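Local coordinates for lysin (Enterococcus phage IMEEF1, PDB 6IST), which probably breaks down the enterococcal cell wall by cleaving peptidoglycan through a calcium-binding CHAP peptidase domain, at residues C[55-60]-C[134-139]; C[170-175]-C[213-218]. All blocks are in the same frame, centred on the assembly; numbering follows the deposited sequence.

Contact 1 (C[55-60]-C[134-139])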
loop_
_atom_site.group_PDB
_atom_site.type_symbol
_atom_site.label_atom_id
_atom_site.label_comp_id
_atom_site.label_asym_id
_atom_site.label_seq_id
_atom_site.Cartn_x
_atom_site.Cartn_y
_atom_site.Cartn_z
ATOM N N GLN C 55 -17.692 10.723 0.441
ATOM C CA GLN C 55 -16.302 10.416 0.082
ATOM C C GLN C 55 -16.222 9.012 -0.518
ATOM O O GLN C 55 -17.062 8.133 -0.251
ATOM C CB GLN C 55 -15.392 10.540 1.269
ATOM C CG GLN C 55 -15.514 9.439 2.303
ATOM C CD GLN C 55 -14.719 9.746 3.578
ATOM O OE1 GLN C 55 -13.719 9.122 3.806
ATOM N NE2 GLN C 55 -15.177 10.699 4.406
ATOM N N PRO C 56 -15.232 8.778 -1.385
ATOM C CA PRO C 56 -15.064 7.413 -1.921
ATOM C C PRO C 56 -14.771 6.368 -0.842
ATOM O O PRO C 56 -14.192 6.668 0.241
ATOM C CB PRO C 56 -13.845 7.542 -2.870
ATOM C CG PRO C 56 -13.456 8.977 -2.865
ATOM C CD PRO C 56 -14.089 9.655 -1.702
ATOM N N LEU C 57 -15.167 5.133 -1.158
ATOM C CA LEU C 57 -15.060 4.037 -0.221
ATOM C C LEU C 57 -14.193 2.939 -0.782
ATOM O O LEU C 57 -14.189 2.744 -1.961
ATOM C CB LEU C 57 -16.437 3.459 0.048
ATOM C CG LEU C 57 -17.443 4.484 0.599
ATOM C CD1 LEU C 57 -18.753 3.784 0.829
ATOM C CD2 LEU C 57 -17.028 5.118 1.895
ATOM N N PRO C 58 -13.480 2.204 0.074
ATOM C CA PRO C 58 -12.668 1.113 -0.397
ATOM C C PRO C 58 -13.506 -0.012 -0.977
ATOM O O PRO C 58 -14.703 -0.107 -0.717
ATOM C CB PRO C 58 -11.931 0.620 0.876
ATOM C CG PRO C 58 -11.988 1.801 1.826
ATOM C CD PRO C 58 -13.312 2.418 1.532
ATOM N N ALA C 59 -12.838 -0.866 -1.731
ATOM C CA ALA C 59 -13.466 -2.062 -2.281
ATOM C C ALA C 59 -14.247 -2.828 -1.258
ATOM O O ALA C 59 -13.753 -3.049 -0.146
ATOM C CB ALA C 59 -12.375 -2.971 -2.884
ATOM N N GLY C 60 -15.446 -3.272 -1.650
ATOM C CA GLY C 60 -16.268 -4.096 -0.791
ATOM C C GLY C 60 -17.261 -3.299 0.080
ATOM O O GLY C 60 -18.284 -3.860 0.529
ATOM N N GLY C 134 -27.806 7.815 7.000
ATOM C CA GLY C 134 -27.604 6.421 6.524
ATOM C C GLY C 134 -26.428 5.698 7.148
ATOM O O GLY C 134 -25.964 6.044 8.255
ATOM N N VAL C 135 -25.895 4.691 6.435
ATOM C CA VAL C 135 -24.900 3.843 6.923
ATOM C C VAL C 135 -23.819 3.600 5.908
ATOM O O VAL C 135 -24.095 3.757 4.705
ATOM C CB VAL C 135 -25.437 2.495 7.376
ATOM C CG1 VAL C 135 -26.353 2.699 8.567
ATOM C CG2 VAL C 135 -26.032 1.643 6.264
ATOM N N ILE C 136 -22.616 3.342 6.397
ATOM C CA ILE C 136 -21.558 2.657 5.587
ATOM C C ILE C 136 -21.494 1.282 6.137
ATOM O O ILE C 136 -21.369 1.099 7.356
ATOM C CB ILE C 136 -20.241 3.416 5.613
ATOM C CG1 ILE C 136 -20.410 4.648 4.782
ATOM C CG2 ILE C 136 -19.109 2.571 5.026
ATOM C CD1 ILE C 136 -19.332 5.716 4.903
ATOM N N ARG C 137 -21.684 0.312 5.255
ATOM C CA ARG C 137 -21.634 -1.102 5.619
ATOM C C ARG C 137 -20.298 -1.694 5.171
ATOM O O ARG C 137 -20.052 -1.829 3.963
ATOM C CB ARG C 137 -22.817 -1.805 4.993
ATOM C CG ARG C 137 -22.823 -3.281 5.252
ATOM C CD ARG C 137 -24.245 -3.784 5.135
ATOM N NE ARG C 137 -25.129 -3.001 6.016
ATOM C CZ ARG C 137 -26.456 -2.866 5.861
ATOM N NH1 ARG C 137 -27.084 -3.496 4.868
ATOM N NH2 ARG C 137 -27.161 -2.128 6.701
ATOM N N PRO C 138 -19.398 -1.975 6.123
ATOM C CA PRO C 138 -18.094 -2.617 5.780
ATOM C C PRO C 138 -18.384 -4.060 5.348
ATOM O O PRO C 138 -19.453 -4.630 5.711
ATOM C CB PRO C 138 -17.314 -2.655 7.089
ATOM C CG PRO C 138 -17.966 -1.637 7.941
ATOM C CD PRO C 138 -19.445 -1.644 7.551
ATOM N N PRO C 139 -17.470 -4.630 4.619
ATOM C CA PRO C 139 -17.584 -6.036 4.169
ATOM C C PRO C 139 -17.136 -7.014 5.268
ATOM O O PRO C 139 -15.966 -7.201 5.503
ATOM C CB PRO C 139 -16.661 -6.079 2.985
ATOM C CG PRO C 139 -15.626 -5.067 3.231
ATOM C CD PRO C 139 -16.213 -4.028 4.143
HETATM O O HOH W 1 -20.231 -4.130 2.397
#

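Contact 2 (C[170-175]-C[213-218])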
loop_
_atom_site.group_PDB
_atom_site.type_symbol
_atom_site.label_atom_id
_atom_site.label_comp_id
_atom_site.label_asym_id
_atom_site.label_seq_id
_atom_site.Cartn_x
_atom_site.Cartn_y
_atom_site.Cartn_z
ATOM N N ILE C 170 -3.689 1.530 -3.577
ATOM C CA ILE C 170 -4.414 2.735 -4.012
ATOM C C ILE C 170 -4.356 3.711 -2.910
ATOM O O ILE C 170 -4.417 3.331 -1.746
ATOM C CB ILE C 170 -5.904 2.378 -4.278
ATOM C CG1 ILE C 170 -6.031 1.611 -5.611
ATOM C CG2 ILE C 170 -6.821 3.625 -4.303
ATOM C CD1 ILE C 170 -7.360 0.981 -5.892
ATOM N N TYR C 171 -4.331 4.988 -3.261
ATOM C CA TYR C 171 -4.426 6.072 -2.317
ATOM C C TYR C 171 -5.322 7.091 -2.924
ATOM O O TYR C 171 -5.541 7.099 -4.163
ATOM C CB TYR C 171 -3.078 6.658 -1.865
ATOM C CG TYR C 171 -2.319 7.385 -2.927
ATOM C CD1 TYR C 171 -2.594 8.729 -3.207
ATOM C CD2 TYR C 171 -1.364 6.723 -3.687
ATOM C CE1 TYR C 171 -1.933 9.381 -4.219
ATOM C CE2 TYR C 171 -0.663 7.392 -4.683
ATOM C CZ TYR C 171 -0.951 8.712 -4.944
ATOM O OH TYR C 171 -0.254 9.339 -6.009
ATOM N N TYR C 172 -5.891 7.928 -2.065
ATOM C CA TYR C 172 -6.749 8.989 -2.556
ATOM C C TYR C 172 -6.072 10.263 -2.320
ATOM O O TYR C 172 -5.380 10.456 -1.355
ATOM C CB TYR C 172 -8.113 9.069 -1.921
ATOM C CG TYR C 172 -8.936 7.837 -1.909
ATOM C CD1 TYR C 172 -8.796 6.832 -2.843
ATOM C CD2 TYR C 172 -9.937 7.705 -0.989
ATOM C CE1 TYR C 172 -9.613 5.683 -2.811
ATOM C CE2 TYR C 172 -10.764 6.577 -0.962
ATOM C CZ TYR C 172 -10.619 5.589 -1.878
ATOM O OH TYR C 172 -11.454 4.465 -1.814
ATOM N N LYS C 173 -6.373 11.216 -3.198
ATOM C CA LYS C 173 -5.766 12.572 -3.057
ATOM C C LYS C 173 -6.893 13.620 -3.107
ATOM O O LYS C 173 -7.780 13.571 -3.940
ATOM C CB LYS C 173 -4.744 12.825 -4.179
ATOM C CG LYS C 173 -4.191 14.245 -4.302
ATOM C CD LYS C 173 -3.368 14.393 -5.586
ATOM C CE LYS C 173 -2.669 15.769 -5.590
ATOM N NZ LYS C 173 -1.662 15.922 -6.675
ATOM N N ARG C 174 -6.891 14.493 -2.127
ATOM C CA ARG C 174 -7.843 15.594 -2.042
ATOM C C ARG C 174 -7.149 16.766 -2.702
ATOM O O ARG C 174 -6.115 17.221 -2.236
ATOM C CB ARG C 174 -8.128 15.906 -0.564
ATOM C CG ARG C 174 -9.212 16.929 -0.343
ATOM C CD ARG C 174 -10.551 16.391 -0.722
ATOM N NE ARG C 174 -11.612 17.325 -0.428
ATOM C CZ ARG C 174 -12.867 17.193 -0.852
ATOM N NH1 ARG C 174 -13.231 16.164 -1.634
ATOM N NH2 ARG C 174 -13.773 18.117 -0.504
ATOM N N THR C 175 -7.688 17.214 -3.809
ATOM C CA THR C 175 -7.007 18.205 -4.635
ATOM C C THR C 175 -7.288 19.610 -4.098
ATOM O O THR C 175 -8.255 19.791 -3.399
ATOM C CB THR C 175 -7.475 18.130 -6.087
ATOM O OG1 THR C 175 -8.886 18.335 -6.131
ATOM C CG2 THR C 175 -7.151 16.756 -6.680
ATOM N N THR C 213 -4.145 -3.492 0.746
ATOM C CA THR C 213 -5.511 -2.959 0.614
ATOM C C THR C 213 -5.813 -1.731 1.466
ATOM O O THR C 213 -6.957 -1.321 1.524
ATOM C CB THR C 213 -6.556 -4.013 0.986
ATOM O OG1 THR C 213 -6.186 -4.549 2.265
ATOM C CG2 THR C 213 -6.576 -5.113 -0.095
ATOM N N ASN C 214 -4.798 -1.153 2.094
ATOM C CA ASN C 214 -4.915 0.132 2.807
ATOM C C ASN C 214 -5.439 1.222 1.898
ATOM O O ASN C 214 -4.918 1.422 0.810
ATOM C CB ASN C 214 -3.550 0.656 3.297
ATOM C CG ASN C 214 -3.633 2.001 4.068
ATOM O OD1 ASN C 214 -3.724 3.131 3.476
ATOM N ND2 ASN C 214 -3.529 1.902 5.389
ATOM N N VAL C 215 -6.308 2.032 2.430
ATOM C CA VAL C 215 -6.810 3.218 1.719
ATOM C C VAL C 215 -6.768 4.407 2.629
ATOM O O VAL C 215 -7.388 4.422 3.692
ATOM C CB VAL C 215 -8.247 2.992 1.242
ATOM C CG1 VAL C 215 -8.832 4.267 0.663
ATOM C CG2 VAL C 215 -8.284 1.925 0.179
ATOM N N THR C 216 -6.006 5.409 2.229
ATOM C CA THR C 216 -5.881 6.617 2.992
ATOM C C THR C 216 -6.077 7.763 1.973
ATOM O O THR C 216 -5.693 7.608 0.819
ATOM C CB THR C 216 -4.446 6.682 3.606
ATOM O OG1 THR C 216 -4.214 5.529 4.452
ATOM C CG2 THR C 216 -4.219 7.890 4.434
ATOM N N THR C 217 -6.513 8.890 2.476
ATOM C CA THR C 217 -6.609 10.131 1.678
ATOM C C THR C 217 -5.536 11.100 2.124
ATOM O O THR C 217 -5.377 11.393 3.344
ATOM C CB THR C 217 -7.963 10.776 1.918
ATOM O OG1 THR C 217 -8.987 9.875 1.506
ATOM C CG2 THR C 217 -8.160 12.041 1.135
ATOM N N TYR C 218 -4.823 11.698 1.152
ATOM C CA TYR C 218 -3.810 12.714 1.457
ATOM C C TYR C 218 -4.250 14.045 0.905
ATOM O O TYR C 218 -4.737 14.117 -0.231
ATOM C CB TYR C 218 -2.491 12.326 0.748
ATOM C CG TYR C 218 -1.933 11.024 1.236
ATOM C CD1 TYR C 218 -2.470 9.839 0.768
ATOM C CD2 TYR C 218 -0.970 10.985 2.209
ATOM C CE1 TYR C 218 -1.964 8.604 1.218
ATOM C CE2 TYR C 218 -0.445 9.782 2.667
ATOM C CZ TYR C 218 -0.954 8.598 2.195
ATOM O OH TYR C 218 -0.426 7.395 2.690
HETATM O O HOH W 2 -5.004 -0.083 -1.529
HETATM O O HOH W 3 -3.684 4.227 0.677
#

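Contact 1 (C[55-60]-C[134-139])
Pro-139 and Gly-60 meet at the margin of the six-stranded antiparallel sheet of the CHAP domain, where strand 132-137 runs out into loop and segment 55-60 leads into its neighbour, edge strand 62-65. Pro-139 CB lies 3.7 Å from Gly-60 O and its CG 4.0 Å from Gly-60 C, so one flank of the ring lies along the Gly-60 carbonyl. Pro-139 also packs on Phe-61 and Phe-41. Back on the strand, at Ile-136, the only apolar side-chain contact between the segments is made by Leu-57. From its backbone the CB of Leu-57 points toward the strand, and CG follows beside the backbone N (chi1 -58°). There the chain forks: CD1 continues the extended path, and CD2, the branch turned off it, meets the methyl tip Ile-136 CD1 at 3.8 Å. Both side chains also rest on Arg-63. Arg-137 sends its guanidinium elsewhere, to a salt bridge with Asp-76. No direct hydrogen bond links the segments; a water does, donating to Gly-60 O at 2.7 Å and to Arg-137 O at 2.8 Å.

Contact 2 (C[170-175]-C[213-218])
Two neighbouring parallel strands, 169-174 and 215-219, form this contact inside the mixed five-stranded sheet of the C-terminal part of the chain. Tyr-172 spans the pair as parallel register demands: its N donates to Thr-216 O at 2.9 Å, nearly straight at 172°, and its O accepts from Tyr-218 N, also 2.9 Å. Two residues on, Arg-174 N donates to Tyr-218 O. On the face carrying Tyr-172 and Thr-217, Val-215 CG1 sits over the Tyr-172 ring, 3.7 Å from its centroid, a CH-pi contact offset toward the phenolic rim. The methyl gets there by standing anti to its own backbone N (chi1 173°). Thr-217 OG1 comes to the edge of the same ring, 3.4 Å from Tyr-172 CD2. On the other face the Tyr-218 ring turns perpendicular to that of Tyr-171, and its CE1 lies 3.8 Å from Tyr-171 CB; the Tyr-218 hydroxyl reaches an aromatic and a basic side chain of another protein chain. At the start of the strands Ile-170 O and Asn-214 O face each other as two acceptors, 3.2 Å apart. Two waters accept from Ile-170 N and Thr-216 N and reach on to Asn-214 O and Ile-170 O respectively. The pair is thus held by direct backbone N-H...O hydrogen bonds from Tyr-172 onward and bridged by water before it.

How the contacts relate
Going from the N terminus, the chain passes strand 43-44 and reaches 55-60; contact 1 then closes a loop of 73 residues that carries most of the antiparallel CHAP sheet. After 134-139 comes a linker, largely unmodelled, before strand 169-174, and contact 2 closes a shorter loop holding strands 180-186 and 189-192 and helix 196-208. The two loops lie in series, neither nested nor crossed. In space they meet: Leu-57 O approaches Tyr-172 OH at 3.2 Å, and Pro-58 CB packs on Val-215 CG2 at 3.9 Å. Segment 55-60 therefore touches both sheets, and strand 43-44, lying beside 215-219, joins the N-terminal half to the second one.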